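Local atomic coordinates of ribosomal RNA small subunit methyltransferase E (Legionella pneumophila, PDB entry 5O95), a protein that probably methylates the N3 position of a specific uridine in 16S ribosomal RNA, using S-adenosyl-L-methionine as methyl donor. Residues I9-E14 with P25-H30; M95-Q100 with A230-L235; K129-W134 with R154-L159; I137-C142 with N148-L153. One frame throughout, in Å; residues are numbered along the deposited sequence.

Contact 1 (I9-E14 with P25-H30); sequences IYQPGE and PEAGQH
Ala27 presents its methyl to two neighbours in the N-terminal PUA-like domain, Ile9 at the end of edge strand 8-10 and Gln11 just beyond it, and this is the compact, buried part of the contact. The CG2 branch of Ile9 meets Ala27 CB at 3.9 Å. From the other residue, the carboxamide nitrogen Gln11 NE2 comes to 3.3 Å of Ala27 CB, with the methyl lying well out of the amide plane. That amide is held in place by polar bonds of its own: Gln11 NE2 donates to Tyr10 O over 2.9 Å, nearly straight at 164° and close to the plane of the amide, while OE1 accepts from the backbone N of Ser24. A bend at chi2 (-71°) folds the chain back so that both bonds can form.

One turn on, the contact reaches its more open side. Ile9 sends CD1 obliquely against the imidazole, 3.5 Å from His30 CD2, and His30 is partly exposed there.

No hydrogen bond crosses between the two segments; they are joined by van der Waals contact of methyls with an amide and an imidazole. With its polar atoms bonded to Tyr10 O and Ser24 N, the Gln11 amide can lie with a face against the Ala27 methyl.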
loop_
_atom_site.group_PDB
_atom_site.type_symbol
_atom_site.label_atom_id
_atom_site.label_comp_id
_atom_site.label_asym_id
_atom_site.label_seq_id
_atom_site.Cartn_x
_atom_site.Cartn_y
_atom_site.Cartn_z
ATOM N N ILE B 9 17.008 14.973 -6.798
ATOM C CA ILE B 9 18.047 14.031 -7.217
ATOM C C ILE B 9 18.995 13.829 -6.042
ATOM O O ILE B 9 19.535 14.801 -5.503
ATOM C CB ILE B 9 18.844 14.560 -8.435
ATOM C CG1 ILE B 9 17.936 14.813 -9.648
ATOM C CG2 ILE B 9 19.996 13.622 -8.795
ATOM C CD1 ILE B 9 17.331 13.509 -10.234
ATOM N N TYR B 10 19.226 12.580 -5.658
ATOM C CA TYR B 10 20.161 12.289 -4.584
ATOM C C TYR B 10 21.585 12.360 -5.123
ATOM O O TYR B 10 21.922 11.680 -6.101
ATOM C CB TYR B 10 19.916 10.855 -4.106
ATOM C CG TYR B 10 20.968 10.313 -3.180
ATOM C CD1 TYR B 10 21.161 10.836 -1.904
ATOM C CD2 TYR B 10 21.799 9.274 -3.596
ATOM C CE1 TYR B 10 22.126 10.319 -1.049
ATOM C CE2 TYR B 10 22.776 8.746 -2.752
ATOM C CZ TYR B 10 22.944 9.269 -1.491
ATOM O OH TYR B 10 23.905 8.734 -0.665
ATOM N N GLN B 11 22.428 13.185 -4.479
ATOM C CA GLN B 11 23.862 13.174 -4.754
ATOM C C GLN B 11 24.575 13.250 -3.413
ATOM O O GLN B 11 24.361 14.217 -2.662
ATOM C CB GLN B 11 24.274 14.404 -5.577
ATOM C CG GLN B 11 23.848 14.398 -7.046
ATOM C CD GLN B 11 24.632 13.390 -7.851
ATOM O OE1 GLN B 11 25.689 13.699 -8.421
ATOM N NE2 GLN B 11 24.131 12.153 -7.888
ATOM N N PRO B 12 25.424 12.283 -3.076
ATOM C CA PRO B 12 26.146 12.351 -1.807
ATOM C C PRO B 12 27.174 13.473 -1.854
ATOM O O PRO B 12 27.621 13.892 -2.924
ATOM C CB PRO B 12 26.832 10.985 -1.718
ATOM C CG PRO B 12 26.997 10.564 -3.143
ATOM C CD PRO B 12 25.738 11.053 -3.831
ATOM N N GLY B 13 27.521 13.963 -0.675
ATOM C CA GLY B 13 28.612 14.920 -0.534
ATOM C C GLY B 13 28.155 16.204 0.127
ATOM O O GLY B 13 26.973 16.443 0.357
ATOM N N GLU B 14 29.152 17.032 0.447
ATOM C CA GLU B 14 28.936 18.366 0.983
ATOM C C GLU B 14 29.288 19.362 -0.108
ATOM O O GLU B 14 30.312 19.200 -0.791
ATOM C CB GLU B 14 29.877 18.603 2.157
ATOM C CG GLU B 14 29.683 17.684 3.322
ATOM C CD GLU B 14 28.347 17.871 3.989
ATOM O OE1 GLU B 14 27.911 19.033 4.112
ATOM O OE2 GLU B 14 27.736 16.855 4.385
ATOM N N PRO B 25 27.647 9.835 -12.908
ATOM C CA PRO B 25 27.168 9.284 -14.185
ATOM C C PRO B 25 25.755 8.728 -14.108
ATOM O O PRO B 25 24.963 8.926 -15.038
ATOM C CB PRO B 25 28.216 8.208 -14.512
ATOM C CG PRO B 25 29.481 8.762 -13.884
ATOM C CD PRO B 25 29.031 9.415 -12.603
ATOM N N GLU B 26 25.418 8.031 -13.021
ATOM C CA GLU B 26 24.059 7.515 -12.880
ATOM C C GLU B 26 23.041 8.644 -12.846
ATOM O O GLU B 26 21.977 8.548 -13.466
ATOM C CB GLU B 26 23.936 6.645 -11.626
ATOM C CG GLU B 26 24.621 5.299 -11.776
ATOM C CD GLU B 26 24.000 4.465 -12.870
ATOM O OE1 GLU B 26 22.861 4.002 -12.673
ATOM O OE2 GLU B 26 24.641 4.283 -13.929
ATOM N N ALA B 27 23.340 9.715 -12.109
ATOM C CA ALA B 27 22.394 10.825 -12.002
ATOM C C ALA B 27 22.372 11.636 -13.289
ATOM O O ALA B 27 21.328 12.179 -13.660
ATOM C CB ALA B 27 22.754 11.711 -10.806
ATOM N N GLY B 28 23.510 11.713 -13.991
ATOM C CA GLY B 28 23.529 12.398 -15.274
ATOM C C GLY B 28 22.694 11.674 -16.308
ATOM O O GLY B 28 22.037 12.304 -17.141
ATOM N N GLN B 29 22.730 10.338 -16.282
ATOM C CA GLN B 29 21.843 9.548 -17.128
ATOM C C GLN B 29 20.383 9.800 -16.773
ATOM O O GLN B 29 19.545 10.025 -17.655
ATOM C CB GLN B 29 22.188 8.061 -16.963
ATOM C CG GLN B 29 21.117 7.088 -17.469
ATOM C CD GLN B 29 21.016 7.068 -18.979
ATOM O OE1 GLN B 29 21.902 7.563 -19.679
ATOM N NE2 GLN B 29 19.932 6.495 -19.493
ATOM N N HIS B 30 20.062 9.756 -15.479
ATOM C CA HIS B 30 18.698 10.002 -15.024
ATOM C C HIS B 30 18.217 11.388 -15.442
ATOM O O HIS B 30 17.100 11.544 -15.944
ATOM C CB HIS B 30 18.633 9.841 -13.508
ATOM C CG HIS B 30 17.262 10.005 -12.934
ATOM N ND1 HIS B 30 16.119 9.750 -13.656
ATOM C CD2 HIS B 30 16.853 10.368 -11.695
ATOM C CE1 HIS B 30 15.062 9.965 -12.893
ATOM N NE2 HIS B 30 15.480 10.340 -11.698
#

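Contact 2 (M95-Q100 with A230-L235); sequences MEMVMQ and AAITAL
No aromatic ring or amide takes part where Met97 and Val98 meet Ala231 and Ile232, so there are no faces or edges to pair; aliphatic and thioether groups do nearly all the touching. Val98 opens its fork around the methyl of Ala231: CB of Ala231 sits 4.1 Å from Val98 CG1 and 4.2 Å from Val98 CG2, almost evenly between the two. Beside this, Met97 swings its terminal methyl across Ile232, with CE 3.9 Å from Ile232 CG1. Bends at chi2 (-128°, well off a staggered value) and chi3 bring that methyl over to the neighbouring helix. Ile232 CD1 also lies 4.3 Å from Val98 O.

The short helical segments run nearly parallel, 18° apart, with their axes 9.9 Å from each other at closest. Gln87 of strand 82-88 touches both Val98 and Ala231 from the sheet side. Towards the dimer interface, Met97 and Ile232 each pack on their own counterparts in the second subunit.

Leu174 and Thr227, seen to bind S-adenosyl-L-methionine in this protein though none is bound to this chain, are about 7 Å from Ala231 and 6 Å from Val98 between side chains. A C-terminal helix following the cofactor-binding loops and packed at the dimer interface fits the SPOUT fold, whose hallmark is a C-terminal trefoil knot.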
loop_
_atom_site.group_PDB
_atom_site.type_symbol
_atom_site.label_atom_id
_atom_site.label_comp_id
_atom_site.label_asym_id
_atom_site.label_seq_id
_atom_site.Cartn_x
_atom_site.Cartn_y
_atom_site.Cartn_z
ATOM N N MET B 95 8.883 -7.583 -3.006
ATOM C CA MET B 95 9.861 -6.868 -2.197
ATOM C C MET B 95 10.151 -5.505 -2.787
ATOM O O MET B 95 10.349 -4.535 -2.048
ATOM C CB MET B 95 11.159 -7.658 -2.092
ATOM C CG MET B 95 12.150 -7.071 -1.107
ATOM S SD MET B 95 11.558 -7.081 0.604
ATOM C CE MET B 95 12.427 -8.535 1.211
ATOM N N GLU B 96 10.148 -5.403 -4.118
ATOM C CA GLU B 96 10.425 -4.106 -4.737
ATOM C C GLU B 96 9.362 -3.093 -4.341
ATOM O O GLU B 96 9.665 -1.924 -4.082
ATOM C CB GLU B 96 10.495 -4.275 -6.254
ATOM C CG GLU B 96 11.794 -4.952 -6.775
ATOM C CD GLU B 96 11.975 -6.436 -6.437
ATOM O OE1 GLU B 96 11.009 -7.136 -6.062
ATOM O OE2 GLU B 96 13.119 -6.924 -6.583
ATOM N N MET B 97 8.115 -3.532 -4.240
ATOM C CA MET B 97 7.046 -2.652 -3.787
ATOM C C MET B 97 7.255 -2.251 -2.334
ATOM O O MET B 97 7.113 -1.067 -1.982
ATOM C CB MET B 97 5.713 -3.388 -3.977
ATOM C CG MET B 97 4.524 -2.487 -4.127
ATOM S SD MET B 97 3.276 -2.989 -2.957
ATOM C CE MET B 97 4.117 -2.563 -1.453
ATOM N N VAL B 98 7.632 -3.209 -1.484
ATOM C CA VAL B 98 7.858 -2.921 -0.070
ATOM C C VAL B 98 8.997 -1.931 0.105
ATOM O O VAL B 98 8.922 -1.041 0.951
ATOM C CB VAL B 98 8.121 -4.213 0.719
ATOM C CG1 VAL B 98 8.549 -3.901 2.129
ATOM C CG2 VAL B 98 6.859 -5.083 0.737
ATOM N N MET B 99 10.098 -2.119 -0.637
ATOM C CA MET B 99 11.201 -1.169 -0.580
ATOM C C MET B 99 10.721 0.240 -0.889
ATOM O O MET B 99 11.074 1.197 -0.184
ATOM C CB MET B 99 12.293 -1.579 -1.572
ATOM C CG MET B 99 13.011 -2.878 -1.213
ATOM S SD MET B 99 14.049 -2.704 0.248
ATOM C CE MET B 99 14.325 -4.444 0.643
ATOM N N GLN B 100 9.959 0.408 -1.971
ATOM C CA GLN B 100 9.532 1.755 -2.360
ATOM C C GLN B 100 8.582 2.357 -1.330
ATOM O O GLN B 100 8.776 3.493 -0.864
ATOM C CB GLN B 100 8.881 1.712 -3.743
ATOM C CG GLN B 100 8.288 3.041 -4.167
ATOM C CD GLN B 100 7.607 2.974 -5.512
ATOM O OE1 GLN B 100 6.408 2.706 -5.597
ATOM N NE2 GLN B 100 8.365 3.225 -6.576
ATOM N N ALA B 230 0.572 -5.902 4.100
ATOM C CA ALA B 230 0.795 -5.933 5.534
ATOM C C ALA B 230 1.924 -5.002 5.939
ATOM O O ALA B 230 1.817 -4.306 6.948
ATOM C CB ALA B 230 1.113 -7.355 5.995
ATOM N N ALA B 231 3.043 -5.038 5.211
ATOM C CA ALA B 231 4.138 -4.123 5.508
ATOM C C ALA B 231 3.667 -2.684 5.507
ATOM O O ALA B 231 3.960 -1.924 6.436
ATOM C CB ALA B 231 5.260 -4.302 4.489
ATOM N N ILE B 232 2.966 -2.278 4.453
ATOM C CA ILE B 232 2.638 -0.859 4.349
ATOM C C ILE B 232 1.521 -0.486 5.325
ATOM O O ILE B 232 1.514 0.613 5.878
ATOM C CB ILE B 232 2.366 -0.470 2.887
ATOM C CG1 ILE B 232 3.534 -0.932 1.996
ATOM C CG2 ILE B 232 2.242 1.057 2.752
ATOM C CD1 ILE B 232 4.964 -0.724 2.604
ATOM N N THR B 233 0.580 -1.395 5.584
ATOM C CA THR B 233 -0.437 -1.150 6.599
ATOM C C THR B 233 0.176 -1.031 7.992
ATOM O O THR B 233 -0.197 -0.142 8.775
ATOM C CB THR B 233 -1.451 -2.318 6.560
ATOM O OG1 THR B 233 -2.118 -2.297 5.284
ATOM C CG2 THR B 233 -2.467 -2.227 7.696
ATOM N N ALA B 234 1.119 -1.911 8.327
ATOM C CA ALA B 234 1.731 -1.857 9.649
ATOM C C ALA B 234 2.520 -0.564 9.828
ATOM O O ALA B 234 2.426 0.094 10.869
ATOM C CB ALA B 234 2.664 -3.062 9.835
ATOM N N LEU B 235 3.316 -0.199 8.824
ATOM C CA LEU B 235 4.073 1.046 8.917
ATOM C C LEU B 235 3.151 2.247 9.063
ATOM O O LEU B 235 3.442 3.169 9.837
ATOM C CB LEU B 235 4.971 1.224 7.702
ATOM C CG LEU B 235 6.121 0.223 7.607
ATOM C CD1 LEU B 235 6.929 0.491 6.393
ATOM C CD2 LEU B 235 6.979 0.297 8.849
#

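Contact 3 (K129-W134 with R154-L159)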
loop_
_atom_site.group_PDB
_atom_site.type_symbol
_atom_site.label_atom_id
_atom_site.label_comp_id
_atom_site.label_asym_id
_atom_site.label_seq_id
_atom_site.Cartn_x
_atom_site.Cartn_y
_atom_site.Cartn_z
ATOM N N LYS B 129 22.862 -8.557 -6.608
ATOM C CA LYS B 129 22.160 -7.738 -7.588
ATOM C C LYS B 129 20.869 -7.179 -7.005
ATOM O O LYS B 129 20.520 -6.028 -7.264
ATOM C CB LYS B 129 21.864 -8.538 -8.853
ATOM C CG LYS B 129 23.127 -8.923 -9.638
ATOM C CD LYS B 129 22.784 -9.709 -10.892
ATOM C CE LYS B 129 24.033 -10.333 -11.495
ATOM N NZ LYS B 129 25.124 -9.326 -11.614
ATOM N N LYS B 130 20.127 -8.000 -6.256
ATOM C CA LYS B 130 18.889 -7.512 -5.646
ATOM C C LYS B 130 19.158 -6.381 -4.666
ATOM O O LYS B 130 18.421 -5.392 -4.636
ATOM C CB LYS B 130 18.156 -8.663 -4.957
ATOM C CG LYS B 130 17.421 -9.573 -5.910
ATOM C CD LYS B 130 16.255 -8.817 -6.517
ATOM C CE LYS B 130 15.281 -9.773 -7.175
ATOM N NZ LYS B 130 14.366 -9.007 -8.065
ATOM N N MET B 131 20.223 -6.498 -3.869
ATOM C CA MET B 131 20.537 -5.441 -2.907
ATOM C C MET B 131 20.881 -4.128 -3.609
ATOM O O MET B 131 20.488 -3.045 -3.143
ATOM C CB MET B 131 21.665 -5.893 -1.980
ATOM C CG MET B 131 21.289 -7.068 -1.056
ATOM S SD MET B 131 20.170 -6.455 0.224
ATOM C CE MET B 131 21.249 -5.342 1.155
ATOM N N HIS B 132 21.593 -4.206 -4.739
ATOM C CA HIS B 132 21.881 -3.001 -5.524
ATOM C C HIS B 132 20.592 -2.384 -6.050
ATOM O O HIS B 132 20.357 -1.173 -5.913
ATOM C CB HIS B 132 22.812 -3.355 -6.690
ATOM C CG HIS B 132 23.216 -2.171 -7.515
ATOM N ND1 HIS B 132 24.259 -1.342 -7.158
ATOM C CD2 HIS B 132 22.722 -1.676 -8.676
ATOM C CE1 HIS B 132 24.382 -0.379 -8.056
ATOM N NE2 HIS B 132 23.463 -0.559 -8.989
ATOM N N GLN B 133 19.709 -3.230 -6.604
ATOM C CA GLN B 133 18.463 -2.746 -7.179
ATOM C C GLN B 133 17.550 -2.188 -6.103
ATOM O O GLN B 133 16.901 -1.161 -6.313
ATOM C CB GLN B 133 17.760 -3.884 -7.916
ATOM C CG GLN B 133 18.535 -4.365 -9.116
ATOM C CD GLN B 133 18.033 -5.698 -9.633
ATOM O OE1 GLN B 133 16.948 -6.154 -9.262
ATOM N NE2 GLN B 133 18.826 -6.338 -10.488
ATOM N N TRP B 134 17.497 -2.854 -4.944
ATOM C CA TRP B 134 16.644 -2.393 -3.853
ATOM C C TRP B 134 17.137 -1.077 -3.283
ATOM O O TRP B 134 16.322 -0.203 -2.944
ATOM C CB TRP B 134 16.579 -3.433 -2.742
ATOM C CG TRP B 134 15.864 -4.671 -3.139
ATOM C CD1 TRP B 134 14.969 -4.814 -4.167
ATOM C CD2 TRP B 134 15.996 -5.956 -2.533
ATOM N NE1 TRP B 134 14.525 -6.118 -4.226
ATOM C CE2 TRP B 134 15.142 -6.837 -3.233
ATOM C CE3 TRP B 134 16.743 -6.447 -1.457
ATOM C CZ2 TRP B 134 15.026 -8.191 -2.902
ATOM C CZ3 TRP B 134 16.629 -7.806 -1.129
ATOM C CH2 TRP B 134 15.765 -8.650 -1.845
ATOM N N ARG B 154 19.809 -3.143 5.325
ATOM C CA ARG B 154 20.711 -4.090 5.954
ATOM C C ARG B 154 20.853 -5.339 5.097
ATOM O O ARG B 154 19.990 -5.664 4.286
ATOM C CB ARG B 154 20.180 -4.479 7.333
ATOM C CG ARG B 154 20.190 -3.359 8.342
ATOM C CD ARG B 154 21.480 -3.339 9.127
ATOM N NE ARG B 154 21.335 -2.587 10.368
ATOM C CZ ARG B 154 20.994 -3.127 11.534
ATOM N NH1 ARG B 154 20.763 -4.432 11.624
ATOM N NH2 ARG B 154 20.882 -2.364 12.611
ATOM N N GLN B 155 21.969 -6.033 5.288
ATOM C CA GLN B 155 22.184 -7.303 4.605
ATOM C C GLN B 155 21.136 -8.323 5.059
ATOM O O GLN B 155 20.727 -8.315 6.228
ATOM C CB GLN B 155 23.585 -7.815 4.913
ATOM C CG GLN B 155 24.674 -7.012 4.238
ATOM C CD GLN B 155 24.558 -7.044 2.729
ATOM O OE1 GLN B 155 24.362 -8.106 2.128
ATOM N NE2 GLN B 155 24.667 -5.878 2.106
ATOM N N PRO B 156 20.670 -9.200 4.167
ATOM C CA PRO B 156 19.691 -10.214 4.578
ATOM C C PRO B 156 20.241 -11.099 5.689
ATOM O O PRO B 156 21.431 -11.414 5.729
ATOM C CB PRO B 156 19.449 -11.016 3.296
ATOM C CG PRO B 156 19.782 -10.064 2.191
ATOM C CD PRO B 156 20.947 -9.265 2.722
ATOM N N VAL B 157 19.353 -11.499 6.606
ATOM C CA VAL B 157 19.725 -12.409 7.683
ATOM C C VAL B 157 18.579 -13.380 7.919
ATOM O O VAL B 157 17.424 -13.117 7.563
ATOM C CB VAL B 157 20.079 -11.702 9.015
ATOM C CG1 VAL B 157 21.325 -10.815 8.871
ATOM C CG2 VAL B 157 18.898 -10.915 9.553
ATOM N N TYR B 158 18.920 -14.511 8.538
ATOM C CA TYR B 158 17.890 -15.428 9.003
ATOM C C TYR B 158 17.228 -14.896 10.268
ATOM O O TYR B 158 17.768 -14.049 10.984
ATOM C CB TYR B 158 18.478 -16.815 9.277
ATOM C CG TYR B 158 18.784 -17.600 8.024
ATOM C CD1 TYR B 158 19.981 -17.428 7.348
ATOM C CD2 TYR B 158 17.865 -18.503 7.508
ATOM C CE1 TYR B 158 20.258 -18.136 6.194
ATOM C CE2 TYR B 158 18.134 -19.217 6.360
ATOM C CZ TYR B 158 19.328 -19.029 5.705
ATOM O OH TYR B 158 19.599 -19.739 4.560
ATOM N N LEU B 159 16.041 -15.427 10.544
ATOM C CA LEU B 159 15.237 -14.931 11.655
ATOM C C LEU B 159 15.989 -15.013 12.981
ATOM O O LEU B 159 15.865 -14.117 13.824
ATOM C CB LEU B 159 13.931 -15.722 11.723
ATOM C CG LEU B 159 12.976 -15.407 12.876
ATOM C CD1 LEU B 159 12.217 -14.093 12.644
ATOM C CD2 LEU B 159 12.011 -16.557 13.080
#
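Met131 carries this contact almost alone, reaching from its helix onto the extended run Arg154-Pro156. Its chain curls at every torsion: CG lies anti to the carbonyl carbon (chi1 -66°), and two further bends of the same sense turn the sulfur and the methyl to different neighbours. SD rests against the CD-CG side of the pyrrolidine ring, 3.8 Å from Pro156 CD and 4.1 Å from Pro156 CG. The methyl turns to the backbone, where Met131 CE is 3.4 Å from Arg154 O, approaching the carbonyl from the side rather than head-on. That oxygen is buried here without a hydrogen-bonding partner in the model; the weakly polarised methyl next to sulfur is probably an acceptable neighbour for it.

Helix 124-145 is the crossover of a beta-alpha-beta unit between strands 109-114 and 152-158, so Met131 ties the connection to the edge strand it leads into, near the protein surface.

Gln155 closes over the methyl from the outer side. Although its CB points away from the helix, a bend at chi2 (-61°) brings the carboxamide back, and Met131 CE lies over one face of that amide, 3.6 Å from Gln155 NE2. The Arg154 side chain heads the other way, with NE in a salt bridge to Glu152. On the inner side of the helix, Lys130 NZ makes a salt bridge to Glu96 OE2, and the same carboxylate oxygen receives Trp134 NE1.

Contact 4 (I137-C142 with N148-L153); sequences IIIGAC and NQIPEL
Within the beta-alpha-beta unit made by strand 109-114, helix 124-145 and strand 152-158, Ile138 and Cys142 close the later part of the helix onto Ile150 and Pro151, in the chain that returns to the sheet. The tightest spot is a methyl on a proline ring: Ile138 CG2 stands 3.4 Å from Pro151 CD, with CG of the ring hardly farther, slightly inside normal van der Waals separation. Ile138 and Pro151 lie alongside, running in opposite senses. A chi1 of -67° sets Ile138 CG2 anti to the backbone N, against the proline, and an extended chi2 (168°) carries CD1 to Leu153, where Ile138 CD1 meets Leu153 CB at 4.2 Å.

One turn later the thiol takes over. Cys142 SG lies 3.5 Å from Pro151 CD and 4.0 Å from Ile150 CD1, so sulfur and Ile138 CG2 both bear on the same ring carbon. Ile150 fills the other flank: its CG2 is 3.8 Å from Ile138 CG2, and Ile150 CD1 lies 4.1 Å from Ile139 CG1, the two side chains meeting at a slant. The Gln149 amide is taken up by Asn50, through OE1.

Apart from Cys142 SG, 3.7 Å from Gln149 O, the side-chain contacts are apolar, and Met99 of helix 94-104 continues the core behind Ile138. A helix packed by aliphatic residues on the entry to the next parallel strand is what a beta-alpha-beta crossover of an alpha/beta domain such as the SPOUT methyltransferase domain looks like.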
loop_
_atom_site.group_PDB
_atom_site.type_symbol
_atom_site.label_atom_id
_atom_site.label_comp_id
_atom_site.label_asym_id
_atom_site.label_seq_id
_atom_site.Cartn_x
_atom_site.Cartn_y
_atom_site.Cartn_z
ATOM N N ILE B 137 15.928 1.540 -5.609
ATOM C CA ILE B 137 14.499 1.809 -5.436
ATOM C C ILE B 137 14.252 2.698 -4.228
ATOM O O ILE B 137 13.408 3.607 -4.266
ATOM C CB ILE B 137 13.754 0.474 -5.325
ATOM C CG1 ILE B 137 13.758 -0.185 -6.683
ATOM C CG2 ILE B 137 12.322 0.675 -4.821
ATOM C CD1 ILE B 137 13.350 -1.667 -6.633
ATOM N N ILE B 138 14.967 2.442 -3.128
ATOM C CA ILE B 138 14.818 3.275 -1.940
ATOM C C ILE B 138 15.256 4.701 -2.233
ATOM O O ILE B 138 14.576 5.665 -1.863
ATOM C CB ILE B 138 15.605 2.663 -0.776
ATOM C CG1 ILE B 138 14.971 1.323 -0.362
ATOM C CG2 ILE B 138 15.737 3.640 0.359
ATOM C CD1 ILE B 138 15.856 0.548 0.575
ATOM N N ILE B 139 16.392 4.854 -2.922
ATOM C CA ILE B 139 16.860 6.207 -3.254
ATOM C C ILE B 139 15.835 6.926 -4.122
ATOM O O ILE B 139 15.489 8.098 -3.875
ATOM C CB ILE B 139 18.239 6.147 -3.931
ATOM C CG1 ILE B 139 19.299 5.819 -2.888
ATOM C CG2 ILE B 139 18.597 7.522 -4.513
ATOM C CD1 ILE B 139 20.661 5.369 -3.484
ATOM N N GLY B 140 15.302 6.219 -5.126
ATOM C CA GLY B 140 14.282 6.801 -5.976
ATOM C C GLY B 140 13.058 7.216 -5.184
ATOM O O GLY B 140 12.461 8.262 -5.443
ATOM N N ALA B 141 12.672 6.401 -4.197
ATOM C CA ALA B 141 11.500 6.731 -3.389
ATOM C C ALA B 141 11.759 7.945 -2.497
ATOM O O ALA B 141 10.851 8.754 -2.258
ATOM C CB ALA B 141 11.073 5.512 -2.560
ATOM N N CYS B 142 12.994 8.105 -2.016
ATOM C CA CYS B 142 13.318 9.317 -1.269
ATOM C C CYS B 142 13.298 10.533 -2.172
ATOM O O CYS B 142 12.855 11.609 -1.750
ATOM C CB CYS B 142 14.686 9.192 -0.590
ATOM S SG CYS B 142 14.703 7.932 0.730
ATOM N N ASN B 148 15.231 13.390 2.861
ATOM C CA ASN B 148 16.595 13.798 2.541
ATOM C C ASN B 148 17.633 12.962 3.260
ATOM O O ASN B 148 18.830 13.308 3.262
ATOM C CB ASN B 148 16.777 15.287 2.821
ATOM C CG ASN B 148 15.882 16.130 1.956
ATOM O OD1 ASN B 148 15.749 15.865 0.779
ATOM N ND2 ASN B 148 15.267 17.157 2.537
ATOM N N GLN B 149 17.205 11.818 3.780
ATOM C CA GLN B 149 18.043 10.832 4.423
ATOM C C GLN B 149 17.549 9.511 3.874
ATOM O O GLN B 149 16.337 9.327 3.733
ATOM C CB GLN B 149 17.826 10.878 5.933
ATOM C CG GLN B 149 18.676 9.936 6.742
ATOM C CD GLN B 149 18.553 10.179 8.244
ATOM O OE1 GLN B 149 18.282 11.298 8.704
ATOM N NE2 GLN B 149 18.760 9.123 9.021
ATOM N N ILE B 150 18.480 8.620 3.540
ATOM C CA ILE B 150 18.154 7.326 2.948
ATOM C C ILE B 150 17.995 6.299 4.063
ATOM O O ILE B 150 18.863 6.211 4.932
ATOM C CB ILE B 150 19.281 6.863 2.009
ATOM C CG1 ILE B 150 19.714 7.992 1.065
ATOM C CG2 ILE B 150 18.847 5.574 1.268
ATOM C CD1 ILE B 150 18.620 8.503 0.165
ATOM N N PRO B 151 16.906 5.505 4.077
ATOM C CA PRO B 151 16.788 4.430 5.069
ATOM C C PRO B 151 17.985 3.503 4.976
ATOM O O PRO B 151 18.555 3.306 3.905
ATOM C CB PRO B 151 15.511 3.672 4.648
ATOM C CG PRO B 151 14.841 4.466 3.605
ATOM C CD PRO B 151 15.758 5.613 3.174
ATOM N N GLU B 152 18.358 2.924 6.117
ATOM C CA GLU B 152 19.396 1.903 6.126
ATOM C C GLU B 152 18.839 0.616 5.531
ATOM O O GLU B 152 17.769 0.147 5.925
ATOM C CB GLU B 152 19.870 1.661 7.562
ATOM C CG GLU B 152 21.023 0.668 7.679
ATOM C CD GLU B 152 21.523 0.511 9.106
ATOM O OE1 GLU B 152 20.968 1.164 10.014
ATOM O OE2 GLU B 152 22.472 -0.268 9.320
ATOM N N LEU B 153 19.556 0.047 4.560
ATOM C CA LEU B 153 19.195 -1.238 3.976
ATOM C C LEU B 153 20.240 -2.214 4.489
ATOM O O LEU B 153 21.429 -2.079 4.181
ATOM C CB LEU B 153 19.170 -1.176 2.451
ATOM C CG LEU B 153 18.989 -2.519 1.721
ATOM C CD1 LEU B 153 17.690 -3.183 2.122
ATOM C CD2 LEU B 153 19.011 -2.301 0.209
#

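Contacts 3 and 4 share helix 124-145 and strand 152-158, contact 4 nested inside the loop of contact 3, and they join directly where Met131 CE packs 3.7 Å from Leu153 CG. Contact 2 encloses both along the chain and meets them on the inner side of that helix, for example with Met99 SD 3.7 Å from Ile138 CD1. Contact 1 belongs to the N-terminal domain, yet it touches contact 4: Tyr10 CB lies 3.6 Å from Ile139 CG2, a bridge between the domains. Its centre is about 25 Å from that of contact 2, the one contact of the four that lies beside the S-adenosyl-L-methionine site, unoccupied in this chain.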